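PDB 3CPG: uncharacterized protein from Bifidobacterium adolescentis ATCC 15703, which probably binds pyridoxal 5'-phosphate and takes part in the homeostasis of this cofactor, as a member of the YggS/PROSC family. Local coordinates for residues Arg23-Arg31 and Glu63-Val72; Arg45-Thr56 and Gly257-Phe268. All coordinates share one frame; numbering follows the deposited sequence.

Contact 1. Residues Arg23-Arg31 and Glu63-Val72; sequences REITDGVHR and EIMAAIDAGV
The imidazole of His30 meets Ala70 at its rim: the carbonyl oxygen of Ala70 lies near the ring plane, at the CD2-NE2 edge, 3.3 Å from His30 NE2. One face of the same ring rests on the backbone of its own helix, with Thr26 O 3.2 Å above the plane and displaced toward the rim. Beyond this edge the contact is aliphatic. Val29 turns CG1 anti to its backbone N (chi1 172°), which sends that methyl to the carbonyl of Ala70 and leaves CG2 for Ala67 and Val72; its CB sits 3.7 Å from Ala70 CB. One turn earlier, Ile25 splits its load. CG2 lies against the backbone of Ala67, while CD1, at the end of the extended branch, comes within 3.6 Å of Glu63 O and also touches CB and CG of Glu63. Small residues at Ala66, Ala67 and Ala70 let the axes of helix segments 23-31 and 63-69 approach to 8.5 Å, crossing at -44°, and CA of Thr26 and Ala70 come to 5.2 Å. Beside this close point a water donates to both Thr26 OG1 (2.8 Å) and Ala66 O (2.7 Å), bridging the two helices; Thr26 OG1 is also hydrogen-bonded to Ala22 O. Gly71, with positive phi, closes the second helix in a Schellman motif and turns the chain into Val72. Helix 19-42 thus packs on helix 61-69, whose other side, through Ile64 and Met65, leans on helix 80-96, while Val72 reaches inward to Leu52 and Ala54 of strand 51-55.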
loop_
_atom_site.group_PDB
_atom_site.type_symbol
_atom_site.label_atom_id
_atom_site.label_comp_id
_atom_site.label_asym_id
_atom_site.label_seq_id
_atom_site.Cartn_x
_atom_site.Cartn_y
_atom_site.Cartn_z
ATOM N N ARG A 23 -1.278 -14.332 19.956
ATOM C CA ARG A 23 -0.606 -15.493 19.376
ATOM C C ARG A 23 -1.081 -15.742 17.948
ATOM O O ARG A 23 -0.274 -16.034 17.064
ATOM C CB ARG A 23 -0.853 -16.756 20.215
ATOM C CG ARG A 23 -0.174 -16.765 21.578
ATOM C CD ARG A 23 -0.079 -18.184 22.141
ATOM N NE ARG A 23 -1.387 -18.793 22.385
ATOM C CZ ARG A 23 -2.138 -18.562 23.459
ATOM N NH1 ARG A 23 -1.717 -17.734 24.404
ATOM N NH2 ARG A 23 -3.314 -19.160 23.587
ATOM N N GLU A 24 -2.388 -15.624 17.724
ATOM C CA GLU A 24 -2.955 -15.840 16.396
ATOM C C GLU A 24 -2.334 -14.882 15.387
ATOM O O GLU A 24 -1.935 -15.281 14.297
ATOM C CB GLU A 24 -4.469 -15.615 16.407
ATOM C CG GLU A 24 -5.251 -16.508 17.358
ATOM C CD GLU A 24 -6.746 -16.266 17.274
ATOM O OE1 GLU A 24 -7.162 -15.086 17.274
ATOM O OE2 GLU A 24 -7.510 -17.255 17.216
ATOM N N ILE A 25 -2.268 -13.608 15.759
ATOM C CA ILE A 25 -1.714 -12.584 14.881
ATOM C C ILE A 25 -0.222 -12.792 14.650
ATOM O O ILE A 25 0.275 -12.603 13.537
ATOM C CB ILE A 25 -1.976 -11.180 15.469
ATOM C CG1 ILE A 25 -3.485 -10.938 15.517
ATOM C CG2 ILE A 25 -1.285 -10.096 14.630
ATOM C CD1 ILE A 25 -3.889 -9.601 16.114
ATOM N N THR A 26 0.489 -13.197 15.695
ATOM C CA THR A 26 1.921 -13.426 15.581
ATOM C C THR A 26 2.198 -14.575 14.615
ATOM O O THR A 26 3.082 -14.476 13.761
ATOM C CB THR A 26 2.538 -13.736 16.955
ATOM O OG1 THR A 26 2.379 -12.601 17.816
ATOM C CG2 THR A 26 4.017 -14.057 16.817
ATOM N N ASP A 27 1.437 -15.658 14.744
ATOM C CA ASP A 27 1.613 -16.809 13.866
ATOM C C ASP A 27 1.202 -16.435 12.447
ATOM O O ASP A 27 1.800 -16.899 11.475
ATOM C CB ASP A 27 0.776 -17.997 14.347
ATOM C CG ASP A 27 1.276 -18.573 15.656
ATOM O OD1 ASP A 27 2.480 -18.432 15.951
ATOM O OD2 ASP A 27 0.469 -19.185 16.386
ATOM N N GLY A 28 0.180 -15.592 12.341
ATOM C CA GLY A 28 -0.284 -15.149 11.035
ATOM C C GLY A 28 0.806 -14.395 10.299
ATOM O O GLY A 28 1.062 -14.645 9.116
ATOM N N VAL A 29 1.452 -13.463 10.996
ATOM C CA VAL A 29 2.527 -12.677 10.403
ATOM C C VAL A 29 3.693 -13.576 10.019
ATOM O O VAL A 29 4.258 -13.444 8.938
ATOM C CB VAL A 29 3.057 -11.600 11.378
ATOM C CG1 VAL A 29 4.301 -10.938 10.793
ATOM C CG2 VAL A 29 1.990 -10.557 11.637
ATOM N N HIS A 30 4.055 -14.493 10.907
ATOM C CA HIS A 30 5.164 -15.388 10.624
ATOM C C HIS A 30 4.879 -16.284 9.423
ATOM O O HIS A 30 5.760 -16.499 8.592
ATOM C CB HIS A 30 5.498 -16.219 11.866
ATOM C CG HIS A 30 6.080 -15.409 12.985
ATOM N ND1 HIS A 30 6.241 -15.903 14.262
ATOM C CD2 HIS A 30 6.560 -14.143 13.008
ATOM C CE1 HIS A 30 6.796 -14.977 15.023
ATOM N NE2 HIS A 30 7.001 -13.899 14.286
ATOM N N ARG A 31 3.654 -16.798 9.320
ATOM C CA ARG A 31 3.293 -17.659 8.191
ATOM C C ARG A 31 3.377 -16.880 6.882
ATOM O O ARG A 31 3.864 -17.387 5.872
ATOM C CB ARG A 31 1.871 -18.215 8.345
ATOM C CG ARG A 31 1.750 -19.429 9.249
ATOM C CD ARG A 31 0.449 -20.177 8.974
ATOM N NE ARG A 31 -0.731 -19.378 9.294
ATOM C CZ ARG A 31 -1.171 -19.158 10.528
ATOM N NH1 ARG A 31 -0.530 -19.681 11.565
ATOM N NH2 ARG A 31 -2.254 -18.420 10.726
ATOM N N GLU A 63 -4.437 -5.037 18.048
ATOM C CA GLU A 63 -4.232 -6.024 16.992
ATOM C C GLU A 63 -3.111 -5.604 16.045
ATOM O O GLU A 63 -2.233 -6.394 15.699
ATOM C CB GLU A 63 -5.522 -6.204 16.186
ATOM C CG GLU A 63 -6.633 -6.914 16.942
ATOM C CD GLU A 63 -7.916 -7.012 16.134
ATOM O OE1 GLU A 63 -8.586 -5.975 15.945
ATOM O OE2 GLU A 63 -8.250 -8.127 15.680
ATOM N N ILE A 64 -3.156 -4.355 15.608
ATOM C CA ILE A 64 -2.145 -3.848 14.686
ATOM C C ILE A 64 -0.752 -3.888 15.297
ATOM O O ILE A 64 0.211 -4.273 14.632
ATOM C CB ILE A 64 -2.472 -2.406 14.251
ATOM C CG1 ILE A 64 -3.824 -2.390 13.536
ATOM C CG2 ILE A 64 -1.366 -1.861 13.343
ATOM C CD1 ILE A 64 -4.336 -1.004 13.211
HETATM N N MSE A 65 -0.634 -3.492 16.559
HETATM C CA MSE A 65 0.668 -3.506 17.209
HETATM C C MSE A 65 1.191 -4.928 17.408
HETATM O O MSE A 65 2.400 -5.154 17.423
HETATM C CB MSE A 65 0.605 -2.751 18.541
HETATM C CG MSE A 65 0.364 -1.233 18.370
HETATM SE SE MSE A 65 1.610 -0.408 17.143
HETATM C CE MSE A 65 3.225 -0.876 18.023
ATOM N N ALA A 66 0.287 -5.891 17.555
ATOM C CA ALA A 66 0.720 -7.273 17.712
ATOM C C ALA A 66 1.369 -7.679 16.389
ATOM O O ALA A 66 2.360 -8.407 16.368
ATOM C CB ALA A 66 -0.470 -8.185 18.028
ATOM N N ALA A 67 0.804 -7.196 15.283
ATOM C CA ALA A 67 1.341 -7.508 13.961
ATOM C C ALA A 67 2.708 -6.854 13.760
ATOM O O ALA A 67 3.635 -7.474 13.239
ATOM C CB ALA A 67 0.374 -7.040 12.879
ATOM N N ILE A 68 2.831 -5.598 14.165
ATOM C CA ILE A 68 4.102 -4.900 14.024
ATOM C C ILE A 68 5.152 -5.559 14.906
ATOM O O ILE A 68 6.288 -5.755 14.482
ATOM C CB ILE A 68 3.945 -3.404 14.372
ATOM C CG1 ILE A 68 3.242 -2.699 13.206
ATOM C CG2 ILE A 68 5.308 -2.765 14.656
ATOM C CD1 ILE A 68 2.713 -1.309 13.535
ATOM N N ASP A 69 4.770 -5.925 16.126
ATOM C CA ASP A 69 5.717 -6.571 17.023
ATOM C C ASP A 69 6.176 -7.915 16.470
ATOM O O ASP A 69 7.271 -8.385 16.795
ATOM C CB ASP A 69 5.103 -6.768 18.414
ATOM C CG ASP A 69 5.057 -5.481 19.216
ATOM O OD1 ASP A 69 5.950 -4.630 19.021
ATOM O OD2 ASP A 69 4.141 -5.327 20.051
ATOM N N ALA A 70 5.343 -8.529 15.632
ATOM C CA ALA A 70 5.668 -9.827 15.047
ATOM C C ALA A 70 6.531 -9.730 13.795
ATOM O O ALA A 70 6.959 -10.752 13.257
ATOM C CB ALA A 70 4.394 -10.594 14.733
ATOM N N GLY A 71 6.774 -8.511 13.318
ATOM C CA GLY A 71 7.611 -8.354 12.141
ATOM C C GLY A 71 7.113 -7.419 11.053
ATOM O O GLY A 71 7.866 -7.100 10.127
ATOM N N VAL A 72 5.858 -6.985 11.143
ATOM C CA VAL A 72 5.307 -6.079 10.135
ATOM C C VAL A 72 5.960 -4.705 10.237
ATOM O O VAL A 72 6.093 -4.158 11.329
ATOM C CB VAL A 72 3.783 -5.930 10.297
ATOM C CG1 VAL A 72 3.277 -4.805 9.409
ATOM C CG2 VAL A 72 3.100 -7.242 9.927
HETATM O O HOH W 1 3.268 -9.996 18.296
#

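Contact 2. Residues Arg45-Thr56 and Gly257-Phe268; sequences REAGSVRLLAAT and GSTIVRVGTAIF. With ACT (acetate ion), chain B.
A bend at chi3 (64°) in the otherwise extended chain of Arg45 swings its guanidinium onto Ser258, while Leu52, its CG anti to the backbone N (chi1 167°), lays CD1 across Val263 CG2 at 3.6 Å. The arginine grips end-on: NH1 and NH2 both donate to Ser258 O, at 2.8 and 2.9 Å, and the oxygen lies close to the guanidinium plane, with Gly257 CA over one face. NH1 also donates to Ile254 O in the last turn of helix 250-255. With an alanine in place of Arg45, Ser258 O is likely to lose both of these donors and the turn after the helix its tie to the segment before strand 51-55. From Arg51 to Ala55 the backbones run parallel, joined by five hydrogen bonds in a ladder. Leu52 and Ala54 share one face with Val261 and Val263, where Ile267 CD1 closes on Ala54 CB at 3.8 Å. Leu53 lies alongside Arg262 on the other. At the far end Ala55 O meets the edge of the Phe268 ring, 3.5 Å from CE2. Gly264 N donates to OXT and Thr265 N to O of an acetate, probably from the crystallisation liquor, each at 2.9 Å. These are the first and last strands of the TIM barrel closing side by side, as in the alanine racemase N-terminal domain, with strand 51-55 leading to Lys57, the predicted attachment point of pyridoxal phosphate.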
loop_
_atom_site.group_PDB
_atom_site.type_symbol
_atom_site.label_atom_id
_atom_site.label_comp_id
_atom_site.label_asym_id
_atom_site.label_seq_id
_atom_site.Cartn_x
_atom_site.Cartn_y
_atom_site.Cartn_z
ATOM N N ARG A 45 13.959 -14.551 -6.893
ATOM C CA ARG A 45 14.162 -13.156 -6.524
ATOM C C ARG A 45 14.915 -13.065 -5.199
ATOM O O ARG A 45 14.704 -13.883 -4.308
ATOM C CB ARG A 45 12.815 -12.439 -6.414
ATOM C CG ARG A 45 12.084 -12.286 -7.746
ATOM C CD ARG A 45 10.745 -11.583 -7.572
ATOM N NE ARG A 45 10.902 -10.206 -7.111
ATOM C CZ ARG A 45 9.894 -9.413 -6.759
ATOM N NH1 ARG A 45 8.647 -9.858 -6.811
ATOM N NH2 ARG A 45 10.134 -8.175 -6.349
ATOM N N GLU A 46 15.792 -12.073 -5.080
ATOM C CA GLU A 46 16.576 -11.878 -3.863
ATOM C C GLU A 46 15.687 -11.648 -2.650
ATOM O O GLU A 46 14.633 -11.019 -2.750
ATOM C CB GLU A 46 17.516 -10.678 -4.009
ATOM C CG GLU A 46 18.703 -10.890 -4.930
ATOM C CD GLU A 46 19.716 -9.762 -4.824
ATOM O OE1 GLU A 46 19.390 -8.624 -5.225
ATOM O OE2 GLU A 46 20.837 -10.010 -4.330
ATOM N N ALA A 47 16.124 -12.156 -1.501
ATOM C CA ALA A 47 15.381 -11.994 -0.261
ATOM C C ALA A 47 15.265 -10.508 0.058
ATOM O O ALA A 47 16.222 -9.751 -0.113
ATOM C CB ALA A 47 16.094 -12.718 0.872
ATOM N N GLY A 48 14.090 -10.090 0.518
ATOM C CA GLY A 48 13.890 -8.689 0.844
ATOM C C GLY A 48 13.366 -7.863 -0.317
ATOM O O GLY A 48 13.119 -6.664 -0.171
ATOM N N SER A 49 13.205 -8.499 -1.473
ATOM C CA SER A 49 12.698 -7.814 -2.655
ATOM C C SER A 49 11.240 -7.413 -2.467
ATOM O O SER A 49 10.781 -6.429 -3.044
ATOM C CB SER A 49 12.807 -8.716 -3.887
ATOM O OG SER A 49 14.159 -8.970 -4.219
ATOM N N VAL A 50 10.520 -8.181 -1.656
ATOM C CA VAL A 50 9.103 -7.925 -1.411
ATOM C C VAL A 50 8.852 -7.462 0.017
ATOM O O VAL A 50 9.322 -8.089 0.963
ATOM C CB VAL A 50 8.264 -9.204 -1.646
ATOM C CG1 VAL A 50 6.782 -8.904 -1.453
ATOM C CG2 VAL A 50 8.527 -9.751 -3.040
ATOM N N ARG A 51 8.117 -6.365 0.169
ATOM C CA ARG A 51 7.797 -5.862 1.498
ATOM C C ARG A 51 6.359 -6.212 1.838
ATOM O O ARG A 51 5.480 -6.216 0.968
ATOM C CB ARG A 51 7.989 -4.343 1.584
ATOM C CG ARG A 51 9.440 -3.902 1.659
ATOM C CD ARG A 51 9.562 -2.466 2.145
ATOM N NE ARG A 51 9.028 -1.509 1.182
ATOM C CZ ARG A 51 8.865 -0.213 1.427
ATOM N NH1 ARG A 51 9.192 0.289 2.612
ATOM N NH2 ARG A 51 8.380 0.585 0.485
ATOM N N LEU A 52 6.127 -6.519 3.108
ATOM C CA LEU A 52 4.798 -6.872 3.575
ATOM C C LEU A 52 4.074 -5.673 4.164
ATOM O O LEU A 52 4.582 -5.019 5.080
ATOM C CB LEU A 52 4.885 -7.971 4.637
ATOM C CG LEU A 52 3.623 -8.262 5.457
ATOM C CD1 LEU A 52 2.490 -8.767 4.558
ATOM C CD2 LEU A 52 3.960 -9.296 6.524
ATOM N N LEU A 53 2.897 -5.381 3.620
ATOM C CA LEU A 53 2.060 -4.304 4.127
ATOM C C LEU A 53 0.867 -4.999 4.748
ATOM O O LEU A 53 0.186 -5.785 4.086
ATOM C CB LEU A 53 1.574 -3.375 3.004
ATOM C CG LEU A 53 0.509 -2.316 3.367
ATOM C CD1 LEU A 53 0.469 -1.267 2.288
ATOM C CD2 LEU A 53 -0.873 -2.926 3.495
ATOM N N ALA A 54 0.617 -4.739 6.024
ATOM C CA ALA A 54 -0.525 -5.356 6.668
ATOM C C ALA A 54 -1.733 -4.459 6.422
ATOM O O ALA A 54 -1.680 -3.264 6.699
ATOM C CB ALA A 54 -0.272 -5.508 8.168
ATOM N N ALA A 55 -2.796 -5.032 5.864
ATOM C CA ALA A 55 -4.026 -4.287 5.607
ATOM C C ALA A 55 -4.725 -4.331 6.956
ATOM O O ALA A 55 -5.216 -5.379 7.371
ATOM C CB ALA A 55 -4.862 -4.992 4.541
ATOM N N THR A 56 -4.776 -3.187 7.628
ATOM C CA THR A 56 -5.336 -3.122 8.971
ATOM C C THR A 56 -6.791 -2.699 9.143
ATOM O O THR A 56 -7.229 -2.428 10.265
ATOM C CB THR A 56 -4.445 -2.224 9.851
ATOM O OG1 THR A 56 -4.233 -0.963 9.198
ATOM C CG2 THR A 56 -3.090 -2.891 10.076
ATOM N N GLY A 257 6.728 -9.900 -10.085
ATOM C CA GLY A 257 7.464 -8.699 -9.713
ATOM C C GLY A 257 6.975 -7.779 -8.605
ATOM O O GLY A 257 7.542 -6.703 -8.410
ATOM N N SER A 258 5.943 -8.178 -7.872
ATOM C CA SER A 258 5.434 -7.333 -6.796
ATOM C C SER A 258 6.530 -6.914 -5.820
ATOM O O SER A 258 7.419 -7.704 -5.508
ATOM C CB SER A 258 4.339 -8.069 -6.026
ATOM O OG SER A 258 3.940 -7.318 -4.893
ATOM N N THR A 259 6.471 -5.670 -5.346
ATOM C CA THR A 259 7.452 -5.191 -4.374
ATOM C C THR A 259 6.751 -4.916 -3.053
ATOM O O THR A 259 7.397 -4.706 -2.029
ATOM C CB THR A 259 8.161 -3.907 -4.835
ATOM O OG1 THR A 259 7.220 -2.826 -4.892
ATOM C CG2 THR A 259 8.797 -4.121 -6.201
ATOM N N ILE A 260 5.423 -4.910 -3.093
ATOM C CA ILE A 260 4.605 -4.699 -1.904
ATOM C C ILE A 260 3.351 -5.554 -2.008
ATOM O O ILE A 260 2.592 -5.431 -2.964
ATOM C CB ILE A 260 4.126 -3.235 -1.746
ATOM C CG1 ILE A 260 5.311 -2.293 -1.560
ATOM C CG2 ILE A 260 3.181 -3.134 -0.538
ATOM C CD1 ILE A 260 4.900 -0.832 -1.461
ATOM N N VAL A 261 3.150 -6.438 -1.038
ATOM C CA VAL A 261 1.948 -7.257 -1.025
ATOM C C VAL A 261 1.117 -6.713 0.127
ATOM O O VAL A 261 1.666 -6.357 1.167
ATOM C CB VAL A 261 2.255 -8.759 -0.807
ATOM C CG1 VAL A 261 2.993 -9.311 -2.023
ATOM C CG2 VAL A 261 3.072 -8.963 0.463
ATOM N N ARG A 262 -0.194 -6.614 -0.083
ATOM C CA ARG A 262 -1.117 -6.092 0.924
ATOM C C ARG A 262 -1.903 -7.259 1.507
ATOM O O ARG A 262 -2.780 -7.814 0.853
ATOM C CB ARG A 262 -2.069 -5.079 0.279
ATOM C CG ARG A 262 -1.363 -3.966 -0.483
ATOM C CD ARG A 262 -2.353 -2.908 -0.947
ATOM N NE ARG A 262 -3.425 -3.481 -1.759
ATOM C CZ ARG A 262 -3.301 -3.834 -3.036
ATOM N NH1 ARG A 262 -2.147 -3.671 -3.669
ATOM N NH2 ARG A 262 -4.335 -4.360 -3.679
ATOM N N VAL A 263 -1.597 -7.615 2.751
ATOM C CA VAL A 263 -2.233 -8.762 3.384
ATOM C C VAL A 263 -3.085 -8.444 4.609
ATOM O O VAL A 263 -2.636 -7.782 5.547
ATOM C CB VAL A 263 -1.158 -9.801 3.781
ATOM C CG1 VAL A 263 -1.815 -11.079 4.276
ATOM C CG2 VAL A 263 -0.253 -10.088 2.585
ATOM N N GLY A 264 -4.319 -8.937 4.589
ATOM C CA GLY A 264 -5.228 -8.724 5.697
ATOM C C GLY A 264 -5.604 -10.028 6.378
ATOM O O GLY A 264 -5.123 -10.329 7.468
ATOM N N THR A 265 -6.448 -10.812 5.714
ATOM C CA THR A 265 -6.932 -12.080 6.253
ATOM C C THR A 265 -5.868 -13.081 6.711
ATOM O O THR A 265 -6.004 -13.689 7.776
ATOM C CB THR A 265 -7.859 -12.774 5.235
ATOM O OG1 THR A 265 -8.927 -11.883 4.894
ATOM C CG2 THR A 265 -8.443 -14.043 5.817
ATOM N N ALA A 266 -4.813 -13.258 5.921
ATOM C CA ALA A 266 -3.770 -14.210 6.288
ATOM C C ALA A 266 -3.090 -13.839 7.603
ATOM O O ALA A 266 -2.473 -14.686 8.253
ATOM C CB ALA A 266 -2.736 -14.317 5.174
ATOM N N ILE A 267 -3.206 -12.573 7.991
ATOM C CA ILE A 267 -2.598 -12.093 9.228
ATOM C C ILE A 267 -3.585 -12.046 10.385
ATOM O O ILE A 267 -3.333 -12.603 11.458
ATOM C CB ILE A 267 -2.018 -10.666 9.054
ATOM C CG1 ILE A 267 -0.794 -10.705 8.135
ATOM C CG2 ILE A 267 -1.652 -10.075 10.423
ATOM C CD1 ILE A 267 -0.244 -9.339 7.796
ATOM N N PHE A 268 -4.708 -11.382 10.154
ATOM C CA PHE A 268 -5.729 -11.201 11.175
ATOM C C PHE A 268 -6.861 -12.226 11.156
ATOM O O PHE A 268 -7.684 -12.248 12.078
ATOM C CB PHE A 268 -6.306 -9.793 11.042
ATOM C CG PHE A 268 -5.276 -8.710 11.178
ATOM C CD1 PHE A 268 -4.674 -8.459 12.408
ATOM C CD2 PHE A 268 -4.887 -7.955 10.074
ATOM C CE1 PHE A 268 -3.697 -7.469 12.540
ATOM C CE2 PHE A 268 -3.913 -6.965 10.195
ATOM C CZ PHE A 268 -3.316 -6.722 11.435
HETATM C C ACT B . -6.685 -10.010 2.204
HETATM O O ACT B . -7.234 -9.649 3.230
HETATM O OXT ACT B . -5.467 -10.077 2.154
HETATM C CH3 ACT B . -7.513 -10.372 0.996
HETATM O O HOH W 2 8.945 -2.317 -1.360
#

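How the contacts relate
Contacts 1 and 2 lie with their centres about 13 Å apart, on the same side of the chain's centre: contact 2 is the strand pairing in the wall, contact 1 the helix pairing outside it. Along the chain their segments alternate, helix 19-42, strand 51-55, helix 61-69 and, some 200 residues later, strand 260-263. They also touch directly. Val72 CG1 packs on Ala54 CB at 3.8 Å, Val29 CG2 on Ile267 CG2 at 3.9 Å, and Glu63 O on Phe268 CE1 at 3.6 Å. The first strand thus pairs with the last in the sheet, and the two helices that flank the first strand pack against the residues that follow the last one.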